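Botulinum neurotoxin type G (PDB 3MPP) binds the surface of host nerve cells through its receptor-binding domain and delivers its zinc-protease light chain into the cytosol. Local coordinates at residues Val30-Ile35 with Ser48-His53; Gly38-Asn43 with Ile182-Ile187; Arg321-Val326 with Ala338-Asp343. The protein carries 4 engineered substitutions. All coordinates share one frame; numbering follows the deposited sequence.

Interaction 1 (Val30-Ile35 with Ser48-His53); sequences VIFNDI and SNITAH
V30 makes the close part of this contact, and it does so with one methyl. CG2 lies against the backbone of S48 and N49: it is 3.4 Å from N49 N and 3.5 Å from N49 O, and it also touches the S48 carbonyl carbon. What it meets here is mostly polar backbone, rather than another hydrocarbon side chain. The first torsion of V30 explains the division of labour. With CG1 anti to the backbone N (chi1 178°), CG2 is placed beside that N and reaches across to S48 and N49. CG1 instead stays on its own strand and sits 3.6 Å above the plane of the F32 ring, offset toward the rim.

Further along, the fit is looser. I50 points toward strand 30-33, but its CG1 comes no closer than 4.2 Å to V30 CG2. At its end, I50 CD1 meets F32 CZ at the same 4.2 Å, approaching the ring of this partly exposed residue obliquely. The two strands spread apart from V30 onward, so that F32 and I50 meet only through their side-chain ends.

S48 OG is buried and hydrogen-bonds to D29 O and to N43 N, so S48 is pinned to the residue just before V30 and to N43. The contact thus bridges the two sheets of the lectin-like sandwich of the N-terminal subdomain: strand 30-33 pairs with 39-43 in one sheet, F32 stacking on Y9, while strand 50-53 runs between 23-26 and 181-187 in the other.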
# COMPACT_ATOMS: atom_id res chain seq x y z
N VAL A 30 -21.58 -1.33 5.81
CA VAL A 30 -20.15 -1.09 6.01
C VAL A 30 -19.43 -2.43 6.21
O VAL A 30 -19.92 -3.30 6.92
CB VAL A 30 -19.87 -0.18 7.22
CG1 VAL A 30 -18.36 -0.00 7.42
CG2 VAL A 30 -20.55 1.18 7.06
N ILE A 31 -18.28 -2.59 5.57
CA ILE A 31 -17.49 -3.80 5.75
C ILE A 31 -16.28 -3.49 6.63
O ILE A 31 -15.61 -2.47 6.48
CB ILE A 31 -17.02 -4.39 4.39
CG1 ILE A 31 -18.20 -4.96 3.61
CG2 ILE A 31 -16.00 -5.51 4.62
CD1 ILE A 31 -19.11 -3.93 3.02
N PHE A 32 -16.01 -4.39 7.57
CA PHE A 32 -14.90 -4.21 8.48
C PHE A 32 -13.98 -5.40 8.34
O PHE A 32 -14.40 -6.49 7.94
CB PHE A 32 -15.39 -4.17 9.93
CG PHE A 32 -16.17 -2.93 10.28
CD1 PHE A 32 -15.51 -1.76 10.62
CD2 PHE A 32 -17.56 -2.95 10.31
CE1 PHE A 32 -16.22 -0.62 10.96
CE2 PHE A 32 -18.28 -1.82 10.66
CZ PHE A 32 -17.61 -0.65 10.98
N ASN A 33 -12.71 -5.20 8.66
CA ASN A 33 -11.82 -6.31 8.97
C ASN A 33 -10.98 -5.93 10.17
O ASN A 33 -10.88 -4.75 10.52
CB ASN A 33 -10.97 -6.72 7.76
CG ASN A 33 -9.97 -5.66 7.36
OD1 ASN A 33 -9.25 -5.13 8.19
ND2 ASN A 33 -9.91 -5.37 6.06
N ASP A 34 -10.38 -6.92 10.83
CA ASP A 34 -9.60 -6.66 12.04
C ASP A 34 -8.09 -6.59 11.80
O ASP A 34 -7.31 -6.82 12.72
CB ASP A 34 -9.92 -7.70 13.11
CG ASP A 34 -9.93 -9.12 12.56
OD1 ASP A 34 -9.08 -9.45 11.71
OD2 ASP A 34 -10.79 -9.92 12.99
N ILE A 35 -7.67 -6.29 10.57
CA ILE A 35 -6.25 -6.10 10.30
C ILE A 35 -5.78 -4.84 11.01
O ILE A 35 -6.40 -3.80 10.88
CB ILE A 35 -5.97 -5.93 8.80
CG1 ILE A 35 -6.43 -7.17 8.03
CG2 ILE A 35 -4.49 -5.65 8.57
CD1 ILE A 35 -6.45 -6.98 6.50
N SER A 48 -24.29 2.61 3.95
CA SER A 48 -22.86 2.41 4.15
C SER A 48 -22.31 3.67 4.80
O SER A 48 -21.78 4.55 4.12
CB SER A 48 -22.14 2.15 2.82
OG SER A 48 -20.81 1.72 3.08
N ASN A 49 -22.47 3.77 6.11
CA ASN A 49 -22.07 5.00 6.78
C ASN A 49 -21.64 4.75 8.22
O ASN A 49 -22.03 3.76 8.83
CB ASN A 49 -23.21 6.01 6.75
CG ASN A 49 -24.32 5.65 7.71
OD1 ASN A 49 -25.14 4.78 7.43
ND2 ASN A 49 -24.34 6.30 8.87
N ILE A 50 -20.83 5.66 8.74
CA ILE A 50 -20.45 5.68 10.14
C ILE A 50 -20.57 7.11 10.60
O ILE A 50 -20.11 8.03 9.91
CB ILE A 50 -18.98 5.27 10.34
CG1 ILE A 50 -18.75 3.83 9.85
CG2 ILE A 50 -18.57 5.43 11.81
CD1 ILE A 50 -17.29 3.43 9.86
N THR A 51 -21.20 7.30 11.75
CA THR A 51 -21.22 8.62 12.38
C THR A 51 -20.48 8.53 13.71
O THR A 51 -20.76 7.66 14.53
CB THR A 51 -22.66 9.13 12.60
OG1 THR A 51 -23.30 9.34 11.33
CG2 THR A 51 -22.64 10.45 13.35
N ALA A 52 -19.50 9.41 13.89
CA ALA A 52 -18.87 9.55 15.20
C ALA A 52 -19.60 10.66 15.94
O ALA A 52 -19.55 11.83 15.54
CB ALA A 52 -17.40 9.88 15.05
N HIS A 53 -20.32 10.29 16.99
CA HIS A 53 -21.03 11.27 17.82
C HIS A 53 -20.13 11.66 18.99
O HIS A 53 -19.87 10.84 19.88
CB HIS A 53 -22.35 10.71 18.34
CG HIS A 53 -23.39 10.51 17.28
ND1 HIS A 53 -24.30 11.49 16.92
CD2 HIS A 53 -23.69 9.43 16.51
CE1 HIS A 53 -25.09 11.03 15.98
NE2 HIS A 53 -24.75 9.78 15.71

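Interaction 2 (Gly38-Asn43 with Ile182-Ile187); sequences GQFKLN and IDFKLI
F40 and L42 of strand 39-43 face F184 and L186 of strand 182-187 across the interior of a beta sandwich, the concanavalin-like fold of the N-terminal receptor-binding subdomain. The strands belong to different sheets. Their axes come within 6.7 Å, and their N-to-C directions are 37° apart, so they run roughly the same way and meet through side chains. On each strand the alternate residues point toward the partner, while K41 and K185 do not join this apolar layer.

The aromatic contact is an offset edge-to-face pair: the edge of F40 is turned to the face of F184, with ring planes at 86° and centroids 5.7 Å apart. The touching atoms are F40 CZ and F184 CD1, 3.7 Å from each other. F40 reaches this spot with CG between its backbone N and carbonyl carbon (chi1 68°). Beyond the pair, F184 meets F201 edge-to-face and touches I94, which carries the core into neighbouring strands.

The aliphatic contacts involve both leucines. L42 CD1 packs on the opposite backbone, 3.6 Å from K185 N, and also rests against F184 CB. Its neighbour branch, L42 CD2, lies near F184 O. At the root of the same side chain, L42 CB meets L186 CD1 at 3.6 Å. The other methyl of L186, CD2, sits against the N43 carbonyl, so its two methyls rest on L42 and N43 in turn.

The polar link is made by water. L186 N donates to a water molecule 2.9 Å away, and the same water, joining the two backbones, lies 2.7 Å from N43 O.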
# COMPACT_ATOMS: atom_id res chain seq x y z
N GLY A 38 -8.89 -1.28 13.00
CA GLY A 38 -8.60 -2.23 11.95
C GLY A 38 -8.87 -1.45 10.65
O GLY A 38 -8.30 -0.39 10.45
N GLN A 39 -9.74 -1.95 9.78
CA GLN A 39 -10.03 -1.26 8.52
C GLN A 39 -11.51 -1.25 8.20
O GLN A 39 -12.19 -2.22 8.51
CB GLN A 39 -9.28 -1.92 7.35
CG GLN A 39 -7.79 -2.13 7.60
CD GLN A 39 -7.11 -2.84 6.42
OE1 GLN A 39 -7.78 -3.29 5.47
NE2 GLN A 39 -5.79 -2.93 6.47
N PHE A 40 -12.01 -0.18 7.58
CA PHE A 40 -13.40 -0.21 7.09
C PHE A 40 -13.58 0.27 5.66
O PHE A 40 -12.84 1.11 5.17
CB PHE A 40 -14.39 0.49 8.05
CG PHE A 40 -14.22 1.98 8.15
CD1 PHE A 40 -14.83 2.83 7.24
CD2 PHE A 40 -13.49 2.54 9.19
CE1 PHE A 40 -14.69 4.21 7.34
CE2 PHE A 40 -13.34 3.91 9.30
CZ PHE A 40 -13.95 4.76 8.38
N LYS A 41 -14.60 -0.28 5.01
CA LYS A 41 -14.89 -0.00 3.62
C LYS A 41 -16.25 0.69 3.51
O LYS A 41 -17.27 0.17 3.96
CB LYS A 41 -14.92 -1.32 2.84
CG LYS A 41 -15.11 -1.22 1.33
CD LYS A 41 -15.21 -2.66 0.78
CE LYS A 41 -15.44 -2.75 -0.71
NZ LYS A 41 -15.52 -4.19 -1.10
N LEU A 42 -16.26 1.87 2.90
CA LEU A 42 -17.49 2.57 2.55
C LEU A 42 -17.88 2.25 1.12
O LEU A 42 -17.10 2.47 0.19
CB LEU A 42 -17.30 4.08 2.70
CG LEU A 42 -16.86 4.60 4.07
CD1 LEU A 42 -16.61 6.09 4.03
CD2 LEU A 42 -17.91 4.26 5.13
N ASN A 43 -19.10 1.73 0.94
CA ASN A 43 -19.69 1.48 -0.37
C ASN A 43 -20.58 2.65 -0.75
O ASN A 43 -20.80 3.56 0.07
CB ASN A 43 -20.52 0.19 -0.33
CG ASN A 43 -19.69 -1.05 0.04
OD1 ASN A 43 -20.04 -1.80 0.96
ND2 ASN A 43 -18.59 -1.24 -0.66
N ILE A 182 -19.08 13.55 13.05
CA ILE A 182 -18.27 13.31 11.87
C ILE A 182 -18.90 12.18 11.09
O ILE A 182 -19.05 11.07 11.61
CB ILE A 182 -16.81 12.96 12.23
CG1 ILE A 182 -16.17 14.14 12.96
CG2 ILE A 182 -16.03 12.58 10.95
CD1 ILE A 182 -14.78 13.87 13.49
N ASP A 183 -19.30 12.46 9.85
CA ASP A 183 -19.93 11.45 9.01
C ASP A 183 -18.95 10.86 8.02
O ASP A 183 -18.35 11.58 7.22
CB ASP A 183 -21.10 12.03 8.24
CG ASP A 183 -22.33 12.24 9.10
OD1 ASP A 183 -22.30 11.89 10.30
OD2 ASP A 183 -23.34 12.76 8.56
N PHE A 184 -18.82 9.54 8.07
CA PHE A 184 -18.05 8.79 7.08
C PHE A 184 -19.04 8.18 6.12
O PHE A 184 -19.84 7.30 6.50
CB PHE A 184 -17.21 7.72 7.76
CG PHE A 184 -16.22 8.27 8.74
CD1 PHE A 184 -14.88 8.35 8.42
CD2 PHE A 184 -16.63 8.72 9.99
CE1 PHE A 184 -13.96 8.86 9.32
CE2 PHE A 184 -15.72 9.24 10.90
CZ PHE A 184 -14.38 9.31 10.56
N LYS A 185 -19.02 8.66 4.88
CA LYS A 185 -20.07 8.32 3.92
C LYS A 185 -19.76 8.95 2.57
O LYS A 185 -19.27 10.07 2.51
CB LYS A 185 -21.40 8.87 4.44
CG LYS A 185 -22.61 8.55 3.61
CD LYS A 185 -23.83 9.27 4.18
CE LYS A 185 -25.12 8.77 3.54
NZ LYS A 185 -26.32 9.22 4.32
N LEU A 186 -20.05 8.23 1.48
CA LEU A 186 -19.91 8.79 0.14
C LEU A 186 -21.08 9.72 -0.16
O LEU A 186 -22.22 9.30 -0.14
CB LEU A 186 -19.87 7.68 -0.91
CG LEU A 186 -18.52 6.99 -1.19
CD1 LEU A 186 -17.82 6.53 0.08
CD2 LEU A 186 -18.71 5.82 -2.16
N ILE A 187 -20.78 10.99 -0.45
CA ILE A 187 -21.82 11.95 -0.83
C ILE A 187 -21.60 12.45 -2.25
O ILE A 187 -20.51 12.94 -2.58
CB ILE A 187 -21.82 13.20 0.09
CG1 ILE A 187 -21.76 12.80 1.58
CG2 ILE A 187 -23.05 14.08 -0.20
CD1 ILE A 187 -22.89 11.90 2.02
O HOH W 1 -21.39 5.64 1.75

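Interaction 3 (Arg321-Val326 with Ala338-Asp343)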
# COMPACT_ATOMS: atom_id res chain seq x y z
N ARG A 321 9.02 -25.07 -7.23
CA ARG A 321 9.49 -24.36 -6.06
C ARG A 321 10.80 -23.73 -6.42
O ARG A 321 11.49 -24.19 -7.34
CB ARG A 321 9.68 -25.34 -4.90
CG ARG A 321 10.36 -24.72 -3.67
CD ARG A 321 10.28 -25.67 -2.48
NE ARG A 321 8.89 -25.84 -2.06
CZ ARG A 321 8.50 -26.69 -1.12
NH1 ARG A 321 9.39 -27.46 -0.50
NH2 ARG A 321 7.22 -26.76 -0.80
N VAL A 322 11.16 -22.66 -5.71
CA VAL A 322 12.41 -21.98 -5.94
C VAL A 322 13.53 -22.68 -5.17
O VAL A 322 13.40 -22.91 -3.97
CB VAL A 322 12.33 -20.50 -5.49
CG1 VAL A 322 13.67 -19.82 -5.69
CG2 VAL A 322 11.21 -19.74 -6.26
N TYR A 323 14.61 -23.02 -5.87
CA TYR A 323 15.78 -23.63 -5.24
C TYR A 323 17.06 -22.82 -5.42
O TYR A 323 17.30 -22.22 -6.46
CB TYR A 323 16.01 -25.07 -5.72
CG TYR A 323 14.96 -26.06 -5.26
CD1 TYR A 323 15.12 -26.79 -4.09
CD2 TYR A 323 13.80 -26.25 -6.00
CE1 TYR A 323 14.15 -27.70 -3.68
CE2 TYR A 323 12.82 -27.14 -5.60
CZ TYR A 323 13.00 -27.86 -4.43
OH TYR A 323 12.02 -28.73 -4.04
N VAL A 324 17.89 -22.85 -4.39
CA VAL A 324 19.19 -22.23 -4.44
C VAL A 324 20.28 -23.28 -4.66
O VAL A 324 20.31 -24.30 -3.97
CB VAL A 324 19.46 -21.47 -3.14
CG1 VAL A 324 20.93 -21.02 -3.06
CG2 VAL A 324 18.53 -20.27 -3.05
N LEU A 325 21.17 -23.04 -5.61
CA LEU A 325 22.29 -23.95 -5.82
C LEU A 325 23.30 -23.76 -4.68
O LEU A 325 23.97 -22.75 -4.62
CB LEU A 325 22.94 -23.71 -7.18
CG LEU A 325 22.32 -24.51 -8.32
CD1 LEU A 325 20.91 -24.04 -8.61
CD2 LEU A 325 23.18 -24.45 -9.58
N VAL A 326 23.39 -24.73 -3.78
CA VAL A 326 24.20 -24.55 -2.57
C VAL A 326 25.70 -24.69 -2.76
O VAL A 326 26.47 -24.13 -1.98
CB VAL A 326 23.76 -25.50 -1.43
CG1 VAL A 326 22.45 -25.01 -0.84
CG2 VAL A 326 23.63 -26.91 -1.93
N ALA A 338 12.11 -25.53 -10.10
CA ALA A 338 12.01 -26.98 -10.39
C ALA A 338 10.91 -27.72 -9.62
O ALA A 338 10.44 -27.26 -8.58
CB ALA A 338 13.36 -27.63 -10.12
N PRO A 339 10.50 -28.89 -10.14
CA PRO A 339 9.62 -29.75 -9.35
C PRO A 339 10.26 -30.08 -8.00
O PRO A 339 11.50 -30.12 -7.87
CB PRO A 339 9.52 -31.04 -10.19
CG PRO A 339 9.90 -30.62 -11.60
CD PRO A 339 10.89 -29.49 -11.43
N ILE A 340 9.42 -30.34 -7.00
CA ILE A 340 9.89 -30.70 -5.67
C ILE A 340 10.86 -31.87 -5.73
O ILE A 340 10.64 -32.85 -6.46
CB ILE A 340 8.72 -31.08 -4.75
CG1 ILE A 340 7.62 -30.01 -4.82
CG2 ILE A 340 9.21 -31.28 -3.31
CD1 ILE A 340 8.15 -28.59 -4.65
N ASN A 341 11.93 -31.78 -4.95
CA ASN A 341 12.97 -32.81 -4.96
C ASN A 341 13.75 -32.84 -3.65
O ASN A 341 13.72 -31.88 -2.89
CB ASN A 341 13.95 -32.52 -6.11
CG ASN A 341 14.73 -31.22 -5.88
OD1 ASN A 341 15.76 -31.23 -5.21
ND2 ASN A 341 14.24 -30.11 -6.44
N ASP A 342 14.48 -33.94 -3.43
CA ASP A 342 15.35 -34.09 -2.27
C ASP A 342 16.83 -34.09 -2.65
O ASP A 342 17.64 -34.82 -2.06
CB ASP A 342 15.03 -35.38 -1.54
CG ASP A 342 13.67 -35.34 -0.88
OD1 ASP A 342 13.34 -34.31 -0.27
OD2 ASP A 342 12.93 -36.34 -0.98
N ASP A 343 17.18 -33.30 -3.64
CA ASP A 343 18.55 -33.27 -4.13
C ASP A 343 19.31 -32.27 -3.25
O ASP A 343 19.01 -31.07 -3.26
CB ASP A 343 18.57 -32.86 -5.60
CG ASP A 343 19.94 -32.92 -6.22
OD1 ASP A 343 20.94 -32.72 -5.49
OD2 ASP A 343 20.03 -33.17 -7.45
O HOH W 2 12.36 -29.81 -1.33
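The Y323 ring carries the N341 amide on one face: ND2 stands 3.2 Å above the ring plane, offset toward the rim, and is 3.3 Å from CZ. The two flat groups are not parallel, their planes being 37° apart. At the edge of the ring, near its plane, lie A338 O and I340 CA. The guanidinium of R321 is met over one face by I340 CD1, which also packs on R321 CB at 3.6 Å; the charged end itself is held by a salt bridge to D348 and a hydrogen bond to N311.

N341 CG sits between the backbone N and the carbonyl carbon (chi1 66°), which turns the amide over the ring. What fixes the amide is its own bonding. N341 ND2 donates almost straight (172°) to P339 O, in the plane of that carbonyl, while OD1 accepts from D343 N on a lone pair, forming an Asx turn. Both ends of the amide are therefore engaged, and its rotation is set.

The segments belong to the hairpin of strands 320-325 and 332-339 in the beta-trefoil subdomain. R321 and A338 are an antiparallel hydrogen-bonded pair: R321 N reaches A338 O at 2.9 Å, and A338 N returns to R321 O at 3.1 Å. Beyond this pair, I340 and N341 curl past Y323, whose hydroxyl accepts from N341 N at 3.2 Å. A water lies 2.9 Å from Y323 OH and donates to N341 O.

How the interactions relate
Interactions 1 and 2 are two parts of one core, with centres about 6 Å apart and segments that alternate along the chain. Strands 30-33 and 39-43 are neighbours in one sheet, and 50-53 and 181-187 in the other, so each contact spans the same sandwich. They also touch directly: I50 O and F184 N are 2.7 Å apart, probably hydrogen-bonded. Interaction 3 belongs to the C-terminal trefoil subdomain, its centre about 46 Å from that of interaction 1 and about 47 Å from that of interaction 2. None of the three includes the inferred ganglioside-binding motif S400 to Y403; all lie away from it, although interaction 3 shares its subdomain.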